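Alanine racemase (Enterococcus faecalis, PDB 3E6E) is a dimeric alanine racemase family protein with a TIM-barrel N-terminal domain and a strand-rich C-terminal domain, binding DCS in a pocket between its subunits. Local coordinates at residues A[284-289]-A[312-317]; A[249-254]-A[280-285]. The protein carries 1 engineered substitution. All coordinates share one frame; numbering follows the deposited sequence.

Contact 1: residues A[284-289]-A[312-317]; sequences IGYADG and VCMDQC. With DCS (D-[3-hydroxy-2-methyl-5-phosphonooxymethyl-pyridin-4-ylmethyl]-N,O-cycloserylamide), chain F.
The phenol ring of Y286 lies flat against the backbone of M314, whose CA stands 3.4 Å from the ring centroid and only 10° off the ring normal, a CH-pi contact made over the middle of one face. The ring edge is taken by V312 O, near the ring plane and 3.5 Å from CE2. The M314 chain leaves with CG opposite the backbone N (chi1 -175°) and kinks at its last torsion (chi3 -76°), which carries it obliquely across the ring, and its CG rests on A287 CB at 3.8 Å. In the C-terminal domain of this alanine racemase, these two buried loops follow strands 277-282 and 304-309 and line the DCS pocket at the subunit interface, where Y286 also packs on Y356 of the second subunit. At the far end of the ring, Y286 OH gives a weak hydrogen bond to DCS OG. Two backbone hydrogen bonds, Y286 N to C313 O and A287 N to M314 O, both 3.1 Å, join the loops. G285, bare of a side chain, presses its CA to within 3.0 Å of M314 O, a CA-H...O contact. G285 N donates to D288 OD1 from above the carboxylate plane, and this carboxylate also forms salt bridges to R7 and R365; R365 further binds D315, whose OD2 pairs with K40 of the second subunit.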
loop_
_atom_site.group_PDB
_atom_site.type_symbol
_atom_site.label_atom_id
_atom_site.label_comp_id
_atom_site.label_asym_id
_atom_site.label_seq_id
_atom_site.Cartn_x
_atom_site.Cartn_y
_atom_site.Cartn_z
ATOM N N ILE A 284 2.919 -12.552 6.283
ATOM C CA ILE A 284 2.217 -11.347 5.861
ATOM C C ILE A 284 2.641 -10.241 6.808
ATOM O O ILE A 284 2.600 -10.415 8.028
ATOM C CB ILE A 284 0.682 -11.530 5.917
ATOM C CG1 ILE A 284 -0.012 -10.290 5.357
ATOM C CG2 ILE A 284 0.233 -11.809 7.344
ATOM C CD1 ILE A 284 -1.539 -10.390 5.377
ATOM N N GLY A 285 3.060 -9.109 6.245
ATOM C CA GLY A 285 3.520 -7.997 7.065
ATOM C C GLY A 285 3.041 -6.639 6.609
ATOM O O GLY A 285 2.188 -6.544 5.734
ATOM N N TYR A 286 3.602 -5.581 7.174
ATOM C CA TYR A 286 3.145 -4.263 6.809
ATOM C C TYR A 286 3.471 -3.856 5.387
ATOM O O TYR A 286 2.982 -2.842 4.899
ATOM C CB TYR A 286 3.633 -3.211 7.820
ATOM C CG TYR A 286 5.117 -3.130 8.070
ATOM C CD1 TYR A 286 5.968 -2.506 7.155
ATOM C CD2 TYR A 286 5.659 -3.588 9.282
ATOM C CE1 TYR A 286 7.322 -2.324 7.441
ATOM C CE2 TYR A 286 7.011 -3.416 9.585
ATOM C CZ TYR A 286 7.840 -2.773 8.666
ATOM O OH TYR A 286 9.152 -2.511 9.001
ATOM N N ALA A 287 4.283 -4.656 4.714
ATOM C CA ALA A 287 4.642 -4.365 3.339
ATOM C C ALA A 287 3.485 -4.845 2.480
ATOM O O ALA A 287 3.368 -4.476 1.319
ATOM C CB ALA A 287 5.913 -5.095 2.963
ATOM N N ASP A 288 2.638 -5.677 3.070
ATOM C CA ASP A 288 1.477 -6.227 2.388
ATOM C C ASP A 288 0.297 -5.306 2.650
ATOM O O ASP A 288 -0.726 -5.357 1.944
ATOM C CB ASP A 288 1.131 -7.609 2.949
ATOM C CG ASP A 288 2.151 -8.661 2.596
ATOM O OD1 ASP A 288 2.221 -9.653 3.345
ATOM O OD2 ASP A 288 2.866 -8.521 1.576
ATOM N N GLY A 289 0.448 -4.489 3.693
ATOM C CA GLY A 289 -0.600 -3.573 4.092
ATOM C C GLY A 289 -1.251 -4.006 5.394
ATOM O O GLY A 289 -2.342 -3.553 5.740
ATOM N N VAL A 312 4.576 -6.253 14.371
ATOM C CA VAL A 312 4.284 -6.789 13.062
ATOM C C VAL A 312 5.535 -6.470 12.266
ATOM O O VAL A 312 6.014 -5.331 12.310
ATOM C CB VAL A 312 3.061 -6.058 12.464
ATOM C CG1 VAL A 312 2.893 -6.398 10.977
ATOM C CG2 VAL A 312 1.813 -6.446 13.238
ATOM N N CYS A 313 6.088 -7.459 11.570
ATOM C CA CYS A 313 7.297 -7.221 10.776
ATOM C C CYS A 313 6.919 -6.815 9.370
ATOM O O CYS A 313 5.777 -6.966 8.963
ATOM C CB CYS A 313 8.164 -8.481 10.664
ATOM S SG CYS A 313 8.901 -9.080 12.179
ATOM N N MET A 314 7.903 -6.313 8.633
ATOM C CA MET A 314 7.718 -5.911 7.245
ATOM C C MET A 314 7.074 -7.080 6.510
ATOM O O MET A 314 6.022 -6.927 5.896
ATOM C CB MET A 314 9.083 -5.578 6.614
ATOM C CG MET A 314 9.041 -5.023 5.199
ATOM S SD MET A 314 10.637 -4.377 4.525
ATOM C CE MET A 314 10.733 -2.841 5.373
ATOM N N ASP A 315 7.686 -8.258 6.620
ATOM C CA ASP A 315 7.203 -9.456 5.927
ATOM C C ASP A 315 6.477 -10.564 6.677
ATOM O O ASP A 315 6.054 -11.540 6.062
ATOM C CB ASP A 315 8.350 -10.067 5.137
ATOM C CG ASP A 315 8.605 -9.326 3.860
ATOM O OD1 ASP A 315 7.706 -9.374 3.002
ATOM O OD2 ASP A 315 9.679 -8.697 3.712
ATOM N N GLN A 316 6.327 -10.436 7.987
ATOM C CA GLN A 316 5.606 -11.455 8.742
ATOM C C GLN A 316 5.249 -10.991 10.138
ATOM O O GLN A 316 5.656 -9.910 10.578
ATOM C CB GLN A 316 6.424 -12.739 8.843
ATOM C CG GLN A 316 7.776 -12.561 9.485
ATOM C CD GLN A 316 8.888 -12.523 8.465
ATOM O OE1 GLN A 316 8.989 -11.591 7.674
ATOM N NE2 GLN A 316 9.729 -13.549 8.475
ATOM N N CYS A 317 4.463 -11.805 10.828
ATOM C CA CYS A 317 4.070 -11.483 12.185
ATOM C C CYS A 317 3.783 -12.755 12.962
ATOM O O CYS A 317 3.388 -13.779 12.396
ATOM C CB CYS A 317 2.857 -10.538 12.190
ATOM S SG CYS A 317 1.346 -11.125 11.410
HETATM N N1 DCS F . 17.816 -9.630 8.092
HETATM C C2 DCS F . 16.510 -10.188 8.248
HETATM C C2A DCS F . 16.319 -11.668 8.582
HETATM C C3 DCS F . 15.429 -9.319 8.071
HETATM O O3 DCS F . 14.155 -9.762 8.194
HETATM C C4 DCS F . 15.692 -7.914 7.754
HETATM C C4A DCS F . 14.536 -6.985 7.571
HETATM C C5 DCS F . 17.079 -7.433 7.615
HETATM C C6 DCS F . 18.093 -8.313 7.790
HETATM C C5A DCS F . 17.476 -5.966 7.280
HETATM O O4P DCS F . 17.139 -5.050 8.349
HETATM P P DCS F . 17.411 -3.453 8.354
HETATM O O1P DCS F . 18.857 -3.251 8.251
HETATM O O2P DCS F . 16.700 -2.844 7.226
HETATM O O3P DCS F . 16.913 -2.930 9.612
HETATM N N DCS F . 13.834 -6.797 8.889
HETATM C CA DCS F . 12.727 -5.959 8.951
HETATM C C DCS F . 11.368 -6.377 8.869
HETATM O O DCS F . 10.939 -7.656 8.713
HETATM N ND DCS F . 10.601 -5.323 8.969
HETATM O OG DCS F . 11.410 -4.208 9.113
HETATM C CB DCS F . 12.701 -4.599 9.102
#

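Contact 2: residues A[249-254]-A[280-285]; sequences LTSELI and GTVPIG
T281 O accepts the hydrogen bond from I254 N at 3.1 Å, an almost straight bond with 177° at the hydrogen. It joins the antiparallel strands 249-259 and 277-282 of the mixed sheet in the C-terminal domain, the part of the alanine racemase fold that packs beside the TIM-barrel. Within the segments, strands 249-252 and 280-282 diverge strongly, their N-to-C directions 127° apart, and apart from the T281-I254 bond the segments meet chiefly through side chains. P283 has no N-H to offer: its CD lies 3.2 Å from E252 O instead. An inverse gamma turn centred on P283 follows strand 280-282, closed by I284 N to V282 O at 2.8 Å. I254 packs against the proline ring, CG2 being 3.4 Å from P283 CD. Its CG1 sits between the backbone N and the carbonyl carbon (chi1 63°), which turns CD1 over the same ring and brings CG1 alongside T281 O. On the opposite flank of the T281-I254 bond, L253 bends back so that its CD2 lies 3.8 Å from G280 CA, and the same methyl touches V282 CG2. V282 CG1 meets S251 OG at 3.4 Å, while the serine hydroxyl finds its polar partner in T9 OG1. The T281 hydroxyl bonds to R139 O of the second subunit, tying this strand to the dimer interface. Strand 330-332 adds V331, which packs on both L253 and V282. Farther along, L249 and I284 reach for each other with their ends, L249 CD2 and I284 CD1 standing 4.1 Å apart.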
loop_
_atom_site.group_PDB
_atom_site.type_symbol
_atom_site.label_atom_id
_atom_site.label_comp_id
_atom_site.label_asym_id
_atom_site.label_seq_id
_atom_site.Cartn_x
_atom_site.Cartn_y
_atom_site.Cartn_z
ATOM N N LEU A 249 -9.264 -12.294 3.046
ATOM C CA LEU A 249 -7.809 -12.379 3.152
ATOM C C LEU A 249 -7.331 -13.554 3.990
ATOM O O LEU A 249 -7.714 -13.695 5.160
ATOM C CB LEU A 249 -7.272 -11.087 3.748
ATOM C CG LEU A 249 -5.797 -10.993 4.102
ATOM C CD1 LEU A 249 -4.924 -11.020 2.844
ATOM C CD2 LEU A 249 -5.590 -9.694 4.850
ATOM N N THR A 250 -6.477 -14.388 3.399
ATOM C CA THR A 250 -5.952 -15.561 4.096
ATOM C C THR A 250 -4.456 -15.718 3.934
ATOM O O THR A 250 -3.812 -15.036 3.132
ATOM C CB THR A 250 -6.583 -16.872 3.575
ATOM O OG1 THR A 250 -6.484 -16.903 2.144
ATOM C CG2 THR A 250 -8.037 -17.014 4.015
ATOM N N SER A 251 -3.911 -16.641 4.711
ATOM C CA SER A 251 -2.495 -16.968 4.659
ATOM C C SER A 251 -2.401 -18.293 5.390
ATOM O O SER A 251 -3.409 -18.994 5.525
ATOM C CB SER A 251 -1.661 -15.908 5.376
ATOM O OG SER A 251 -0.278 -16.091 5.111
ATOM N N GLU A 252 -1.213 -18.652 5.859
ATOM C CA GLU A 252 -1.073 -19.901 6.600
ATOM C C GLU A 252 0.205 -19.967 7.415
ATOM O O GLU A 252 1.198 -19.317 7.098
ATOM C CB GLU A 252 -1.156 -21.110 5.651
ATOM C CG GLU A 252 0.049 -21.331 4.760
ATOM C CD GLU A 252 -0.194 -22.423 3.717
ATOM O OE1 GLU A 252 0.788 -22.962 3.154
ATOM O OE2 GLU A 252 -1.375 -22.735 3.456
ATOM N N LEU A 253 0.147 -20.763 8.480
ATOM C CA LEU A 253 1.266 -20.971 9.384
ATOM C C LEU A 253 2.444 -21.589 8.651
ATOM O O LEU A 253 2.307 -22.633 8.021
ATOM C CB LEU A 253 0.830 -21.894 10.513
ATOM C CG LEU A 253 -0.163 -21.273 11.484
ATOM C CD1 LEU A 253 -0.675 -22.318 12.435
ATOM C CD2 LEU A 253 0.509 -20.138 12.231
ATOM N N ILE A 254 3.596 -20.933 8.725
ATOM C CA ILE A 254 4.797 -21.433 8.074
ATOM C C ILE A 254 5.844 -21.826 9.121
ATOM O O ILE A 254 6.855 -22.445 8.792
ATOM C CB ILE A 254 5.405 -20.378 7.104
ATOM C CG1 ILE A 254 5.855 -19.138 7.872
ATOM C CG2 ILE A 254 4.368 -19.972 6.062
ATOM C CD1 ILE A 254 6.562 -18.131 6.994
ATOM N N GLY A 280 2.936 -18.971 16.446
ATOM C CA GLY A 280 2.894 -19.253 15.019
ATOM C C GLY A 280 3.427 -18.062 14.248
ATOM O O GLY A 280 3.346 -16.927 14.724
ATOM N N THR A 281 3.990 -18.302 13.069
ATOM C CA THR A 281 4.524 -17.212 12.264
ATOM C C THR A 281 3.820 -17.229 10.920
ATOM O O THR A 281 3.772 -18.251 10.243
ATOM C CB THR A 281 6.051 -17.347 12.053
ATOM O OG1 THR A 281 6.712 -17.309 13.317
ATOM C CG2 THR A 281 6.588 -16.196 11.219
ATOM N N VAL A 282 3.272 -16.077 10.552
ATOM C CA VAL A 282 2.534 -15.919 9.306
ATOM C C VAL A 282 3.256 -14.975 8.336
ATOM O O VAL A 282 3.629 -13.857 8.708
ATOM C CB VAL A 282 1.130 -15.371 9.604
ATOM C CG1 VAL A 282 0.317 -15.297 8.325
ATOM C CG2 VAL A 282 0.440 -16.250 10.643
ATOM N N PRO A 283 3.449 -15.411 7.080
ATOM C CA PRO A 283 4.124 -14.650 6.024
ATOM C C PRO A 283 3.375 -13.452 5.414
ATOM O O PRO A 283 3.229 -13.338 4.188
ATOM C CB PRO A 283 4.467 -15.729 4.993
ATOM C CG PRO A 283 3.343 -16.675 5.130
ATOM C CD PRO A 283 3.180 -16.787 6.630
ATOM N N ILE A 284 2.919 -12.552 6.283
ATOM C CA ILE A 284 2.217 -11.347 5.861
ATOM C C ILE A 284 2.641 -10.241 6.808
ATOM O O ILE A 284 2.600 -10.415 8.028
ATOM C CB ILE A 284 0.682 -11.530 5.917
ATOM C CG1 ILE A 284 -0.012 -10.290 5.357
ATOM C CG2 ILE A 284 0.233 -11.809 7.344
ATOM C CD1 ILE A 284 -1.539 -10.390 5.377
ATOM N N GLY A 285 3.060 -9.109 6.245
ATOM C CA GLY A 285 3.520 -7.997 7.065
ATOM C C GLY A 285 3.041 -6.639 6.609
ATOM O O GLY A 285 2.188 -6.544 5.734
#

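Overall arrangement
Both contacts belong to the C-terminal domain and share I284 and G285, so strand 277-282 leads from contact 2 straight into the loop of contact 1; their centres are about 9 Å apart. A probable hydrogen bond from V282 N to C317 O, 2.9 Å, joins them a second time, across the sheet. Contact 1 is wholly buried and lies at the DCS pocket, combining aromatic packing and close carbonyl contacts with carboxylates paired to arginine and lysine. Contact 2 is mostly buried, though E252 and I254 are partly exposed; it is sheet packing, aliphatic side chains around one cross-strand hydrogen bond. Each reaches the second subunit, contact 1 through D315, contact 2 through T281.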